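Local coordinates for protein enoyl-CoA hydratase (Geobacillus kaustophilus, PDB 2PPY) that probably catalyses the hydration of enoyl-CoA thioesters in fatty acid beta-oxidation, at residues M225-N228 against V229-Y233; R126-G129 against D130-K134; R156-Y160 against S161-D165. All blocks are in the same frame, centred on the assembly; numbering follows the deposited sequence.

Contact 1 (M225-N228 against V229-Y233); sequences MPLN and VAIRY
Pro226, the N-cap residue of helix 227-242, offers its carbonyl to two backbone N-H groups at once. Ala230 N stands 2.8 Å from Pro226 O and Val229 N 3.2 Å from Pro226 O, so this one oxygen is gripped twice. One residue further on, Leu227 O accepts from Ile231 N at 3.2 Å, the straightest of the three bonds (158°). Arg232, bent at its second and third torsions, folds NH2 to 2.8 Å from Asn228 O, but the angle is too poor for a hydrogen bond; OD1 of the Asn228 side chain is satisfied by Arg99 of the third subunit. This is the first turn of a helix in the C-terminal helical region, which in crotonase relatives takes part in oligomer assembly, and neighbouring copies serve further polar groups: Leu227 N donates to Glu224 of the second subunit, and Met225 O accepts from Arg156 of that subunit. Met225, present as selenomethionine, crosses Tyr233 at about a right angle. With CG anti to the carbonyl carbon (chi1 -39°) and the chain extended beyond, its CE lands over one face of the ring, 3.6 Å from the Tyr233 centroid and offset toward the rim, while SE approaches obliquely in a Met-aromatic contact. A leucine in place of Tyr233 is likely to leave this methyl without its flat aromatic platform and Leu217 O without its weak hydroxyl partner. Pro226 CD also rests 3.6 Å from Val229 CG2.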
loop_
_atom_site.group_PDB
_atom_site.type_symbol
_atom_site.label_atom_id
_atom_site.label_comp_id
_atom_site.label_asym_id
_atom_site.label_seq_id
_atom_site.Cartn_x
_atom_site.Cartn_y
_atom_site.Cartn_z
HETATM N N MSE A 225 -2.086 -6.358 -2.682
HETATM C CA MSE A 225 -0.708 -6.332 -2.188
HETATM C C MSE A 225 0.312 -5.795 -3.192
HETATM O O MSE A 225 0.062 -5.764 -4.396
HETATM C CB MSE A 225 -0.266 -7.751 -1.797
HETATM C CG MSE A 225 -1.320 -8.611 -1.103
HETATM SE SE MSE A 225 -0.752 -10.476 -1.019
HETATM C CE MSE A 225 -2.171 -11.223 0.061
ATOM N N PRO A 226 1.474 -5.340 -2.696
ATOM C CA PRO A 226 2.515 -4.833 -3.596
ATOM C C PRO A 226 2.985 -6.059 -4.379
ATOM O O PRO A 226 2.976 -7.170 -3.844
ATOM C CB PRO A 226 3.579 -4.322 -2.632
ATOM C CG PRO A 226 2.757 -3.842 -1.472
ATOM C CD PRO A 226 1.755 -4.952 -1.300
ATOM N N LEU A 227 3.399 -5.870 -5.627
ATOM C CA LEU A 227 3.816 -6.992 -6.458
ATOM C C LEU A 227 4.850 -7.943 -5.848
ATOM O O LEU A 227 4.660 -9.156 -5.873
ATOM C CB LEU A 227 4.341 -6.482 -7.804
ATOM C CG LEU A 227 4.617 -7.574 -8.849
ATOM C CD1 LEU A 227 3.323 -8.321 -9.163
ATOM C CD2 LEU A 227 5.192 -6.949 -10.117
ATOM N N ASN A 228 5.935 -7.401 -5.305
ATOM C CA ASN A 228 6.990 -8.230 -4.736
ATOM C C ASN A 228 6.536 -9.196 -3.641
ATOM O O ASN A 228 7.124 -10.268 -3.483
ATOM C CB ASN A 228 8.144 -7.358 -4.221
ATOM C CG ASN A 228 9.435 -8.154 -4.036
ATOM O OD1 ASN A 228 10.010 -8.181 -2.951
ATOM N ND2 ASN A 228 9.888 -8.810 -5.103
ATOM N N VAL A 229 5.507 -8.836 -2.876
ATOM C CA VAL A 229 5.018 -9.749 -1.843
ATOM C C VAL A 229 3.777 -10.498 -2.316
ATOM O O VAL A 229 3.430 -11.551 -1.772
ATOM C CB VAL A 229 4.703 -9.023 -0.508
ATOM C CG1 VAL A 229 6.008 -8.619 0.172
ATOM C CG2 VAL A 229 3.823 -7.810 -0.755
ATOM N N ALA A 230 3.108 -9.952 -3.332
ATOM C CA ALA A 230 1.914 -10.590 -3.887
ATOM C C ALA A 230 2.310 -11.950 -4.449
ATOM O O ALA A 230 1.579 -12.936 -4.331
ATOM C CB ALA A 230 1.322 -9.728 -4.995
ATOM N N ILE A 231 3.477 -11.992 -5.076
ATOM C CA ILE A 231 3.960 -13.227 -5.651
ATOM C C ILE A 231 4.329 -14.212 -4.534
ATOM O O ILE A 231 4.343 -15.419 -4.748
ATOM C CB ILE A 231 5.144 -12.945 -6.595
ATOM C CG1 ILE A 231 4.655 -12.031 -7.735
ATOM C CG2 ILE A 231 5.700 -14.254 -7.156
ATOM C CD1 ILE A 231 5.729 -11.564 -8.694
ATOM N N ARG A 232 4.606 -13.702 -3.336
ATOM C CA ARG A 232 4.917 -14.585 -2.214
ATOM C C ARG A 232 3.613 -15.286 -1.804
ATOM O O ARG A 232 3.603 -16.476 -1.492
ATOM C CB ARG A 232 5.457 -13.792 -1.016
ATOM C CG ARG A 232 6.750 -13.014 -1.260
ATOM C CD ARG A 232 7.964 -13.925 -1.386
ATOM N NE ARG A 232 8.039 -14.577 -2.691
ATOM C CZ ARG A 232 8.324 -13.946 -3.823
ATOM N NH1 ARG A 232 8.369 -14.621 -4.968
ATOM N NH2 ARG A 232 8.568 -12.643 -3.809
ATOM N N TYR A 233 2.514 -14.536 -1.803
ATOM C CA TYR A 233 1.202 -15.073 -1.438
ATOM C C TYR A 233 0.819 -16.129 -2.474
ATOM O O TYR A 233 0.285 -17.191 -2.146
ATOM C CB TYR A 233 0.179 -13.930 -1.411
ATOM C CG TYR A 233 -1.269 -14.335 -1.219
ATOM C CD1 TYR A 233 -1.689 -15.015 -0.072
ATOM C CD2 TYR A 233 -2.231 -13.997 -2.170
ATOM C CE1 TYR A 233 -3.034 -15.343 0.121
ATOM C CE2 TYR A 233 -3.567 -14.318 -1.988
ATOM C CZ TYR A 233 -3.964 -14.987 -0.844
ATOM O OH TYR A 233 -5.294 -15.294 -0.677
#

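Contact 2 (R126-G129 against D130-K134); sequences RFMG and DEAGK
Met128 and Ala132 meet where the end of strand 125-129 bends over: Met128 CG lies 3.4 Å from Ala132 CB, tighter than usual for two carbons. Met128, a selenomethionine, starts with CG anti to its amide nitrogen (chi1 -175°) and then bends at its third torsion, which brings CE back to 3.7 Å from Ala132 CB. The methyl of Ala132 is thus held by two atoms of one side chain, with Gly129 O a third neighbour at 3.2 Å from Ala132 CB. Gly129 takes part through its backbone alone. Its carbonyl accepts from Ala132 N, 3.0 Å from Gly129 O, in a bond that is fairly straight at the hydrogen (160°) and closes the turn. Gln190 holds the turn with both its backbone and its side chain: its backbone N donates to Asp130 OD2, and its OE1 accepts from Glu131 N. The arrangement is a type I beta turn, Gly129 to Ala132, leading the chain out of a parallel strand of the crotonase-fold sheet toward the short strand 135-136.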
loop_
_atom_site.group_PDB
_atom_site.type_symbol
_atom_site.label_atom_id
_atom_site.label_comp_id
_atom_site.label_asym_id
_atom_site.label_seq_id
_atom_site.Cartn_x
_atom_site.Cartn_y
_atom_site.Cartn_z
ATOM N N ARG A 126 -18.943 -11.870 -13.915
ATOM C CA ARG A 126 -20.280 -11.390 -14.243
ATOM C C ARG A 126 -20.641 -11.739 -15.685
ATOM O O ARG A 126 -19.949 -11.321 -16.611
ATOM C CB ARG A 126 -20.353 -9.871 -14.050
ATOM C CG ARG A 126 -20.311 -9.418 -12.589
ATOM C CD ARG A 126 -19.761 -8.003 -12.474
ATOM N NE ARG A 126 -18.341 -7.973 -12.816
ATOM C CZ ARG A 126 -17.378 -8.476 -12.047
ATOM N NH1 ARG A 126 -17.679 -9.043 -10.884
ATOM N NH2 ARG A 126 -16.114 -8.433 -12.449
ATOM N N PHE A 127 -21.710 -12.518 -15.865
ATOM C CA PHE A 127 -22.189 -12.908 -17.199
ATOM C C PHE A 127 -23.572 -12.286 -17.370
ATOM O O PHE A 127 -24.427 -12.419 -16.495
ATOM C CB PHE A 127 -22.301 -14.438 -17.334
ATOM C CG PHE A 127 -20.993 -15.181 -17.157
ATOM C CD1 PHE A 127 -19.765 -14.527 -17.280
ATOM C CD2 PHE A 127 -20.994 -16.548 -16.880
ATOM C CE1 PHE A 127 -18.556 -15.228 -17.122
ATOM C CE2 PHE A 127 -19.794 -17.257 -16.721
ATOM C CZ PHE A 127 -18.572 -16.594 -16.845
HETATM N N MSE A 128 -23.805 -11.615 -18.493
HETATM C CA MSE A 128 -25.088 -10.952 -18.711
HETATM C C MSE A 128 -25.782 -11.296 -20.030
HETATM O O MSE A 128 -25.123 -11.537 -21.039
HETATM C CB MSE A 128 -24.874 -9.440 -18.610
HETATM C CG MSE A 128 -26.127 -8.592 -18.686
HETATM SE SE MSE A 128 -25.734 -6.793 -18.090
HETATM C CE MSE A 128 -27.279 -6.481 -16.969
ATOM N N GLY A 129 -27.116 -11.308 -20.010
ATOM C CA GLY A 129 -27.885 -11.607 -21.209
ATOM C C GLY A 129 -27.911 -10.423 -22.160
ATOM O O GLY A 129 -27.915 -9.277 -21.707
ATOM N N ASP A 130 -27.952 -10.675 -23.468
ATOM C CA ASP A 130 -27.941 -9.563 -24.417
ATOM C C ASP A 130 -29.191 -8.688 -24.433
ATOM O O ASP A 130 -29.250 -7.703 -25.163
ATOM C CB ASP A 130 -27.596 -10.045 -25.840
ATOM C CG ASP A 130 -28.580 -11.066 -26.391
ATOM O OD1 ASP A 130 -28.326 -11.553 -27.510
ATOM O OD2 ASP A 130 -29.591 -11.383 -25.731
ATOM N N GLU A 131 -30.176 -9.036 -23.612
ATOM C CA GLU A 131 -31.403 -8.253 -23.510
ATOM C C GLU A 131 -31.736 -8.067 -22.029
ATOM O O GLU A 131 -32.875 -7.772 -21.666
ATOM C CB GLU A 131 -32.565 -8.970 -24.213
ATOM C CG GLU A 131 -32.350 -9.217 -25.700
ATOM C CD GLU A 131 -33.589 -9.781 -26.383
ATOM O OE1 GLU A 131 -34.616 -9.070 -26.438
ATOM O OE2 GLU A 131 -33.541 -10.934 -26.866
ATOM N N ALA A 132 -30.721 -8.236 -21.182
ATOM C CA ALA A 132 -30.868 -8.120 -19.732
ATOM C C ALA A 132 -31.341 -6.758 -19.237
ATOM O O ALA A 132 -31.831 -6.643 -18.116
ATOM C CB ALA A 132 -29.550 -8.487 -19.045
ATOM N N GLY A 133 -31.186 -5.724 -20.053
ATOM C CA GLY A 133 -31.637 -4.408 -19.632
ATOM C C GLY A 133 -30.563 -3.391 -19.311
ATOM O O GLY A 133 -29.618 -3.206 -20.082
ATOM N N LYS A 134 -30.712 -2.736 -18.161
ATOM C CA LYS A 134 -29.789 -1.690 -17.709
ATOM C C LYS A 134 -28.830 -2.137 -16.615
ATOM O O LYS A 134 -29.171 -2.952 -15.756
ATOM C CB LYS A 134 -30.568 -0.493 -17.159
ATOM C CG LYS A 134 -31.685 0.049 -18.034
ATOM C CD LYS A 134 -32.441 1.134 -17.270
ATOM C CE LYS A 134 -33.597 1.713 -18.066
ATOM N NZ LYS A 134 -34.316 2.768 -17.293
#

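Contact 3 (R156-Y160 against S161-D165)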
loop_
_atom_site.group_PDB
_atom_site.type_symbol
_atom_site.label_atom_id
_atom_site.label_comp_id
_atom_site.label_asym_id
_atom_site.label_seq_id
_atom_site.Cartn_x
_atom_site.Cartn_y
_atom_site.Cartn_z
ATOM N N ARG A 156 -11.965 0.139 -9.604
ATOM C CA ARG A 156 -10.909 -0.853 -9.751
ATOM C C ARG A 156 -11.162 -1.776 -10.937
ATOM O O ARG A 156 -10.223 -2.238 -11.581
ATOM C CB ARG A 156 -10.770 -1.678 -8.462
ATOM C CG ARG A 156 -10.159 -0.887 -7.293
ATOM C CD ARG A 156 -10.307 -1.606 -5.951
ATOM N NE ARG A 156 -9.610 -0.905 -4.871
ATOM C CZ ARG A 156 -9.943 0.297 -4.405
ATOM N NH1 ARG A 156 -10.976 0.952 -4.917
ATOM N NH2 ARG A 156 -9.235 0.855 -3.431
ATOM N N LEU A 157 -12.428 -2.036 -11.237
ATOM C CA LEU A 157 -12.753 -2.922 -12.348
ATOM C C LEU A 157 -12.652 -2.258 -13.720
ATOM O O LEU A 157 -11.978 -2.782 -14.607
ATOM C CB LEU A 157 -14.159 -3.511 -12.176
ATOM C CG LEU A 157 -14.599 -4.524 -13.243
ATOM C CD1 LEU A 157 -13.695 -5.752 -13.197
ATOM C CD2 LEU A 157 -16.049 -4.930 -13.009
ATOM N N ILE A 158 -13.293 -1.104 -13.897
ATOM C CA ILE A 158 -13.270 -0.438 -15.202
ATOM C C ILE A 158 -12.393 0.807 -15.335
ATOM O O ILE A 158 -12.299 1.379 -16.426
ATOM C CB ILE A 158 -14.704 -0.043 -15.657
ATOM C CG1 ILE A 158 -15.286 1.020 -14.721
ATOM C CG2 ILE A 158 -15.601 -1.263 -15.683
ATOM C CD1 ILE A 158 -16.606 1.600 -15.211
ATOM N N GLY A 159 -11.759 1.230 -14.245
ATOM C CA GLY A 159 -10.931 2.426 -14.292
ATOM C C GLY A 159 -11.577 3.538 -13.482
ATOM O O GLY A 159 -12.791 3.748 -13.568
ATOM N N TYR A 160 -10.774 4.269 -12.712
ATOM C CA TYR A 160 -11.305 5.327 -11.860
ATOM C C TYR A 160 -12.046 6.478 -12.545
ATOM O O TYR A 160 -13.095 6.906 -12.067
ATOM C CB TYR A 160 -10.195 5.873 -10.944
ATOM C CG TYR A 160 -8.975 6.461 -11.642
ATOM C CD1 TYR A 160 -8.970 7.781 -12.092
ATOM C CD2 TYR A 160 -7.806 5.707 -11.802
ATOM C CE1 TYR A 160 -7.828 8.341 -12.675
ATOM C CE2 TYR A 160 -6.661 6.259 -12.388
ATOM C CZ TYR A 160 -6.677 7.577 -12.819
ATOM O OH TYR A 160 -5.538 8.139 -13.373
ATOM N N SER A 161 -11.528 6.975 -13.662
ATOM C CA SER A 161 -12.189 8.076 -14.350
ATOM C C SER A 161 -13.512 7.620 -14.963
ATOM O O SER A 161 -14.526 8.319 -14.867
ATOM C CB SER A 161 -11.281 8.648 -15.435
ATOM O OG SER A 161 -11.852 9.808 -16.016
ATOM N N ARG A 162 -13.496 6.446 -15.591
ATOM C CA ARG A 162 -14.697 5.886 -16.198
ATOM C C ARG A 162 -15.755 5.606 -15.143
ATOM O O ARG A 162 -16.943 5.790 -15.383
ATOM C CB ARG A 162 -14.366 4.595 -16.953
ATOM C CG ARG A 162 -13.707 4.854 -18.290
ATOM C CD ARG A 162 -13.458 3.589 -19.077
ATOM N NE ARG A 162 -13.084 3.915 -20.449
ATOM C CZ ARG A 162 -12.723 3.022 -21.363
ATOM N NH1 ARG A 162 -12.678 1.733 -21.054
ATOM N NH2 ARG A 162 -12.409 3.420 -22.588
ATOM N N ALA A 163 -15.315 5.161 -13.973
ATOM C CA ALA A 163 -16.228 4.874 -12.879
ATOM C C ALA A 163 -16.754 6.195 -12.315
ATOM O O ALA A 163 -17.918 6.302 -11.931
ATOM C CB ALA A 163 -15.508 4.087 -11.789
ATOM N N LEU A 164 -15.888 7.202 -12.266
ATOM C CA LEU A 164 -16.278 8.502 -11.740
ATOM C C LEU A 164 -17.410 9.041 -12.598
ATOM O O LEU A 164 -18.433 9.489 -12.084
ATOM C CB LEU A 164 -15.083 9.459 -11.762
ATOM C CG LEU A 164 -15.254 10.856 -11.161
ATOM C CD1 LEU A 164 -13.952 11.278 -10.483
ATOM C CD2 LEU A 164 -15.643 11.846 -12.249
ATOM N N ASP A 165 -17.222 8.972 -13.910
ATOM C CA ASP A 165 -18.217 9.438 -14.866
ATOM C C ASP A 165 -19.557 8.748 -14.630
ATOM O O ASP A 165 -20.582 9.412 -14.473
ATOM C CB ASP A 165 -17.699 9.182 -16.289
ATOM C CG ASP A 165 -18.738 9.452 -17.361
ATOM O OD1 ASP A 165 -19.628 10.309 -17.158
ATOM O OD2 ASP A 165 -18.645 8.808 -18.427
HETATM O O HOH W 1 -12.810 0.106 -18.730
#
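Ile158 and Ala163 face each other across the joint between two helices, with Ile158 CG1 4.2 Å from Ala163 CB. This part is close-packed. Ala163 N donates to Gly159 O at 2.9 Å, the methyl of Ala163 sits against the same oxygen, and Leu164 N donates to Tyr160 O at 2.8 Å, so the first carbonyls of the second helix are engaged at once. Tyr160 carries CG between its own N and carbonyl carbon (chi1 59°), which folds the ring back until CD1 is 3.1 Å from Ser161 N, in an oblique approach. Gly159, with phi 111°, ends helix 150-158 and is also the N-cap of helix 160-169, a glycine at the break between two consecutive helices; any beta carbon here would run into the carbonyl oxygen of Ile158. Ser161 OG is hydrogen-bonded to Asn185 of the fifth subunit, and Tyr160 packs on Leu157 of that subunit. The looser part is at Arg162, partly exposed and bridged by water, though it also packs on Leu179 of the fifth subunit. Its extended chain passes CD 3.6 Å from Ile158 O. A water donates to Ile158 O at 2.7 Å and accepts from Arg162 NH1 at 2.8 Å, in the plane of the guanidinium at its edge. A bound di(hydroxyethyl)ether, probably from the crystallisation liquor, lies about 5 Å from the Arg162 side chain.

Contact 1 starts one helix, whereas contact 3 joins the end of one helix to the start of the next. Both are largely buried, yet much of that burial comes from neighbouring subunits: contact 1 lies about 24 Å from the centre of the chain and contact 3 about 19 Å. Contact 2, at about 15 Å, belongs instead to the end of a sheet strand, a backbone-bonded turn packed against a selenomethionine, and its loop side is partly open. Arg156 of one subunit donates to Met225 O of another, which joins contact 3 to contact 1 across a subunit interface. Contacts 2 and 3 touch within the chain, Arg126 NH2 packing 3.5 Å from Leu157 CD2.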